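Local structure of putative DNA helicase (Lactobacillus plantarum, 3DMN) at residues 9-21 with 158-170. The protein probably unwinds duplex DNA as a helicase, with a C-terminal domain of the UvrD-like family. Residues are numbered along the deposited sequence; the frame is centred on the assembly and turned at random.
Sequences QQITDFTKEILVN and PLLARVNHALYTL. With ACT (acetate ion), chain D.
The backbones draw closest at F14 with L167, E17 with V163 and I18 with L160, with CA atoms of E17 and V163 5.4 Å apart, where helix 9-16 and the turn after it run alongside the irregular chain that leads into edge strand 169-170. The two run in opposite senses, and a type I turn from L160 to V163 brings R162 to E17, and N164 follows directly after it. There the R162 side chain reaches back so that NH1 donates to the E17 carbonyl O at 2.7 Å, within the guanidinium plane. E17 itself sends OE1 to the backbone N of N164 (2.9 Å), almost straight at 170°, with the N-H reaching OE1 nearly along its C-O axis. L167 CD1 lies 3.5 Å from E17 CD, its side chain crossing that of E17 at about a right angle. Deeper in, F14 has CG anti to its own N (chi1 173°), which turns the ring edge toward the face of Y168 in an offset edge-to-face pair, planes 76° apart. V163 CG1 lies 3.9 Å from F14 CD1. I18 and L160 lie side by side; L148 and L150 of strand 147-153 also touch F14. A water donates to both Q10 O and L167 O. Swapping E17 for an alanine would probably leave the N164 amide without this acceptor and take away the carboxylate flank of L167 CD1. Polar bonds to main-chain atoms thus fix the outer side of the contact, while aromatic and aliphatic groups seal the N-terminal helix against the parallel sheet of this UvrD-like helicase C-terminal domain.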
loop_
_atom_site.group_PDB
_atom_site.type_symbol
_atom_site.label_atom_id
_atom_site.label_comp_id
_atom_site.label_asym_id
_atom_site.label_seq_id
_atom_site.Cartn_x
_atom_site.Cartn_y
_atom_site.Cartn_z
ATOM N N GLN A 9 -12.476 -1.568 11.233
ATOM C CA GLN A 9 -13.594 -2.001 10.383
ATOM C C GLN A 9 -13.487 -1.498 8.939
ATOM O O GLN A 9 -13.885 -2.196 8.003
ATOM C CB GLN A 9 -14.890 -1.484 10.975
ATOM C CG GLN A 9 -16.094 -1.919 10.127
ATOM C CD GLN A 9 -17.394 -1.677 10.848
ATOM O OE1 GLN A 9 -17.556 -0.679 11.566
ATOM N NE2 GLN A 9 -18.334 -2.596 10.666
ATOM N N GLN A 10 -12.986 -0.282 8.766
ATOM C CA GLN A 10 -12.878 0.327 7.431
ATOM C C GLN A 10 -11.950 -0.510 6.552
ATOM O O GLN A 10 -12.276 -0.818 5.398
ATOM C CB GLN A 10 -12.383 1.772 7.556
ATOM C CG GLN A 10 -13.494 2.735 8.023
ATOM C CD GLN A 10 -13.877 2.612 9.469
ATOM O OE1 GLN A 10 -13.140 2.081 10.307
ATOM N NE2 GLN A 10 -15.057 3.106 9.773
ATOM N N ILE A 11 -10.781 -0.854 7.089
ATOM C CA ILE A 11 -9.811 -1.660 6.319
ATOM C C ILE A 11 -10.340 -3.080 6.102
ATOM O O ILE A 11 -10.228 -3.612 5.004
ATOM C CB ILE A 11 -8.425 -1.627 7.037
ATOM C CG1 ILE A 11 -7.871 -0.217 6.895
ATOM C CG2 ILE A 11 -7.455 -2.660 6.476
ATOM C CD1 ILE A 11 -6.689 0.034 7.742
ATOM N N THR A 12 -10.930 -3.676 7.145
ATOM C CA THR A 12 -11.488 -5.026 7.053
ATOM C C THR A 12 -12.552 -5.119 5.953
ATOM O O THR A 12 -12.563 -6.044 5.145
ATOM C CB THR A 12 -12.086 -5.405 8.424
ATOM O OG1 THR A 12 -11.007 -5.485 9.373
ATOM C CG2 THR A 12 -12.843 -6.722 8.332
ATOM N N ASP A 13 -13.449 -4.142 5.938
ATOM C CA ASP A 13 -14.519 -4.143 4.968
ATOM C C ASP A 13 -14.051 -3.919 3.523
ATOM O O ASP A 13 -14.548 -4.566 2.610
ATOM C CB ASP A 13 -15.561 -3.090 5.327
ATOM C CG ASP A 13 -16.461 -3.535 6.439
ATOM O OD1 ASP A 13 -16.378 -4.702 6.923
ATOM O OD2 ASP A 13 -17.294 -2.694 6.884
ATOM N N PHE A 14 -13.150 -2.966 3.336
ATOM C CA PHE A 14 -12.545 -2.764 2.025
ATOM C C PHE A 14 -11.807 -4.042 1.553
ATOM O O PHE A 14 -12.050 -4.563 0.433
ATOM C CB PHE A 14 -11.585 -1.582 2.107
ATOM C CG PHE A 14 -10.779 -1.390 0.843
ATOM C CD1 PHE A 14 -11.279 -0.596 -0.186
ATOM C CD2 PHE A 14 -9.506 -1.922 0.733
ATOM C CE1 PHE A 14 -10.538 -0.392 -1.388
ATOM C CE2 PHE A 14 -8.752 -1.740 -0.432
ATOM C CZ PHE A 14 -9.241 -0.957 -1.484
ATOM N N THR A 15 -10.946 -4.592 2.421
ATOM C CA THR A 15 -10.163 -5.729 1.980
ATOM C C THR A 15 -10.982 -6.990 1.717
ATOM O O THR A 15 -10.668 -7.746 0.796
ATOM C CB THR A 15 -9.004 -6.033 2.942
ATOM O OG1 THR A 15 -9.524 -6.403 4.234
ATOM C CG2 THR A 15 -8.085 -4.829 3.071
ATOM N N LYS A 16 -12.033 -7.224 2.509
ATOM C CA LYS A 16 -12.810 -8.455 2.338
ATOM C C LYS A 16 -13.373 -8.536 0.905
ATOM O O LYS A 16 -13.528 -9.612 0.357
ATOM C CB LYS A 16 -13.927 -8.565 3.386
ATOM C CG LYS A 16 -15.100 -7.642 3.136
ATOM C CD LYS A 16 -16.027 -7.558 4.311
ATOM C CE LYS A 16 -17.111 -6.535 3.998
ATOM N NZ LYS A 16 -18.048 -6.593 5.234
ATOM N N GLU A 17 -13.664 -7.384 0.300
ATOM C CA GLU A 17 -14.357 -7.364 -0.990
ATOM C C GLU A 17 -13.380 -7.580 -2.136
ATOM O O GLU A 17 -13.798 -7.682 -3.302
ATOM C CB GLU A 17 -15.107 -6.048 -1.154
ATOM C CG GLU A 17 -16.203 -5.891 -0.081
ATOM C CD GLU A 17 -17.398 -5.061 -0.529
ATOM O OE1 GLU A 17 -17.336 -4.358 -1.538
ATOM O OE2 GLU A 17 -18.402 -5.044 0.229
ATOM N N ILE A 18 -12.081 -7.639 -1.809
ATOM C CA ILE A 18 -11.065 -7.963 -2.858
ATOM C C ILE A 18 -11.171 -9.443 -3.266
ATOM O O ILE A 18 -10.869 -9.820 -4.419
ATOM C CB ILE A 18 -9.651 -7.638 -2.391
ATOM C CG1 ILE A 18 -9.543 -6.144 -2.106
ATOM C CG2 ILE A 18 -8.590 -8.022 -3.485
ATOM C CD1 ILE A 18 -8.253 -5.666 -1.444
ATOM N N LEU A 19 -11.562 -10.275 -2.306
ATOM C CA LEU A 19 -11.712 -11.713 -2.552
ATOM C C LEU A 19 -13.059 -12.020 -3.188
ATOM O O LEU A 19 -14.045 -11.373 -2.886
ATOM C CB LEU A 19 -11.601 -12.502 -1.243
ATOM C CG LEU A 19 -10.251 -12.309 -0.546
ATOM C CD1 LEU A 19 -10.182 -13.112 0.756
ATOM C CD2 LEU A 19 -9.079 -12.715 -1.461
ATOM N N VAL A 20 -13.086 -12.999 -4.074
ATOM C CA VAL A 20 -14.353 -13.549 -4.570
ATOM C C VAL A 20 -14.456 -14.948 -3.925
ATOM O O VAL A 20 -13.760 -15.876 -4.318
ATOM C CB VAL A 20 -14.401 -13.534 -6.126
ATOM C CG1 VAL A 20 -14.240 -12.119 -6.619
ATOM C CG2 VAL A 20 -13.299 -14.360 -6.732
ATOM N N ASN A 21 -15.274 -15.067 -2.889
ATOM C CA ASN A 21 -15.152 -16.195 -1.948
ATOM C C ASN A 21 -16.045 -17.386 -2.283
ATOM O O ASN A 21 -15.561 -18.512 -2.455
ATOM C CB ASN A 21 -15.416 -15.727 -0.505
ATOM C CG ASN A 21 -14.235 -14.947 0.098
ATOM O OD1 ASN A 21 -14.398 -13.809 0.545
ATOM N ND2 ASN A 21 -13.056 -15.576 0.145
ATOM N N PRO A 158 -8.224 -3.718 -11.999
ATOM C CA PRO A 158 -9.615 -4.139 -12.241
ATOM C C PRO A 158 -10.135 -5.039 -11.120
ATOM O O PRO A 158 -11.355 -5.196 -10.968
ATOM C CB PRO A 158 -9.518 -4.937 -13.541
ATOM C CG PRO A 158 -8.073 -5.445 -13.587
ATOM C CD PRO A 158 -7.319 -4.234 -13.052
ATOM N N LEU A 159 -9.218 -5.615 -10.358
ATOM C CA LEU A 159 -9.646 -6.482 -9.249
ATOM C C LEU A 159 -10.414 -5.652 -8.199
ATOM O O LEU A 159 -11.106 -6.218 -7.360
ATOM C CB LEU A 159 -8.448 -7.211 -8.623
ATOM C CG LEU A 159 -7.610 -7.998 -9.648
ATOM C CD1 LEU A 159 -6.462 -8.681 -8.886
ATOM C CD2 LEU A 159 -8.504 -9.027 -10.408
ATOM N N LEU A 160 -10.176 -4.331 -8.216
ATOM C CA LEU A 160 -10.823 -3.449 -7.239
ATOM C C LEU A 160 -12.165 -2.936 -7.719
ATOM O O LEU A 160 -12.897 -2.300 -6.941
ATOM C CB LEU A 160 -9.893 -2.306 -6.803
ATOM C CG LEU A 160 -8.599 -2.796 -6.102
ATOM C CD1 LEU A 160 -7.673 -1.594 -5.867
ATOM C CD2 LEU A 160 -8.927 -3.494 -4.785
ATOM N N ALA A 161 -12.536 -3.262 -8.969
ATOM C CA ALA A 161 -13.792 -2.721 -9.537
ATOM C C ALA A 161 -15.000 -3.195 -8.710
ATOM O O ALA A 161 -15.972 -2.472 -8.556
ATOM C CB ALA A 161 -13.947 -3.127 -11.008
ATOM N N ARG A 162 -14.929 -4.409 -8.200
ATOM C CA ARG A 162 -16.060 -5.003 -7.477
ATOM C C ARG A 162 -16.272 -4.372 -6.120
ATOM O O ARG A 162 -17.341 -4.525 -5.541
ATOM C CB ARG A 162 -15.904 -6.517 -7.315
ATOM C CG ARG A 162 -14.791 -7.002 -6.351
ATOM C CD ARG A 162 -14.730 -8.541 -6.300
ATOM N NE ARG A 162 -16.083 -9.133 -6.159
ATOM C CZ ARG A 162 -16.753 -9.165 -5.010
ATOM N NH1 ARG A 162 -16.227 -8.648 -3.906
ATOM N NH2 ARG A 162 -17.966 -9.705 -4.947
ATOM N N VAL A 163 -15.270 -3.676 -5.601
ATOM C CA VAL A 163 -15.407 -3.118 -4.230
ATOM C C VAL A 163 -16.439 -2.001 -4.215
ATOM O O VAL A 163 -16.442 -1.141 -5.071
ATOM C CB VAL A 163 -14.055 -2.604 -3.707
ATOM C CG1 VAL A 163 -14.207 -2.043 -2.304
ATOM C CG2 VAL A 163 -13.029 -3.745 -3.691
ATOM N N ASN A 164 -17.300 -2.011 -3.202
ATOM C CA ASN A 164 -18.295 -0.980 -3.018
ATOM C C ASN A 164 -17.598 0.382 -2.918
ATOM O O ASN A 164 -16.718 0.582 -2.053
ATOM C CB ASN A 164 -19.061 -1.356 -1.739
ATOM C CG ASN A 164 -20.229 -0.448 -1.430
ATOM O OD1 ASN A 164 -20.283 0.716 -1.861
ATOM N ND2 ASN A 164 -21.153 -0.957 -0.622
ATOM N N HIS A 165 -18.012 1.331 -3.766
ATOM C CA HIS A 165 -17.338 2.645 -3.761
ATOM C C HIS A 165 -17.450 3.389 -2.435
ATOM O O HIS A 165 -16.613 4.254 -2.142
ATOM C CB HIS A 165 -17.847 3.548 -4.871
ATOM C CG HIS A 165 -17.412 3.115 -6.238
ATOM N ND1 HIS A 165 -17.508 3.937 -7.344
ATOM C CD2 HIS A 165 -16.877 1.950 -6.678
ATOM C CE1 HIS A 165 -17.054 3.288 -8.409
ATOM N NE2 HIS A 165 -16.676 2.077 -8.033
ATOM N N ALA A 166 -18.438 3.039 -1.619
ATOM C CA ALA A 166 -18.583 3.662 -0.298
ATOM C C ALA A 166 -17.410 3.342 0.663
ATOM O O ALA A 166 -17.189 4.044 1.664
ATOM C CB ALA A 166 -19.897 3.216 0.346
ATOM N N LEU A 167 -16.728 2.234 0.388
ATOM C CA LEU A 167 -15.706 1.696 1.329
ATOM C C LEU A 167 -14.342 2.339 1.202
ATOM O O LEU A 167 -13.411 1.990 1.938
ATOM C CB LEU A 167 -15.578 0.170 1.161
ATOM C CG LEU A 167 -16.856 -0.605 1.534
ATOM C CD1 LEU A 167 -16.669 -2.090 1.231
ATOM C CD2 LEU A 167 -17.190 -0.444 3.003
ATOM N N TYR A 168 -14.173 3.218 0.225
ATOM C CA TYR A 168 -12.898 3.907 0.096
ATOM C C TYR A 168 -13.078 5.252 -0.540
ATOM O O TYR A 168 -14.145 5.511 -1.141
ATOM C CB TYR A 168 -11.911 3.054 -0.737
ATOM C CG TYR A 168 -12.335 2.801 -2.166
ATOM C CD1 TYR A 168 -11.790 3.574 -3.205
ATOM C CD2 TYR A 168 -13.214 1.752 -2.498
ATOM C CE1 TYR A 168 -12.137 3.325 -4.551
ATOM C CE2 TYR A 168 -13.575 1.506 -3.841
ATOM C CZ TYR A 168 -13.013 2.294 -4.854
ATOM O OH TYR A 168 -13.295 2.096 -6.198
ATOM N N THR A 169 -12.048 6.110 -0.433
ATOM C CA THR A 169 -12.059 7.371 -1.175
ATOM C C THR A 169 -11.185 7.250 -2.422
ATOM O O THR A 169 -10.217 6.477 -2.444
ATOM C CB THR A 169 -11.602 8.563 -0.328
ATOM O OG1 THR A 169 -10.212 8.424 -0.013
ATOM C CG2 THR A 169 -12.467 8.659 0.963
ATOM N N LEU A 170 -11.562 7.998 -3.461
ATOM C CA LEU A 170 -10.852 7.958 -4.731
ATOM C C LEU A 170 -10.417 9.365 -5.108
ATOM O O LEU A 170 -11.259 10.277 -5.246
ATOM C CB LEU A 170 -11.737 7.356 -5.829
ATOM C CG LEU A 170 -11.095 7.257 -7.214
ATOM C CD1 LEU A 170 -9.926 6.276 -7.187
ATOM C CD2 LEU A 170 -12.158 6.844 -8.263
HETATM C C ACT D . -10.197 -15.064 -4.073
HETATM O O ACT D . -10.578 -14.264 -4.964
HETATM O OXT ACT D . -10.982 -15.334 -3.138
HETATM C CH3 ACT D . -8.886 -15.713 -4.089
HETATM O O HOH W 1 -14.341 0.760 4.560
#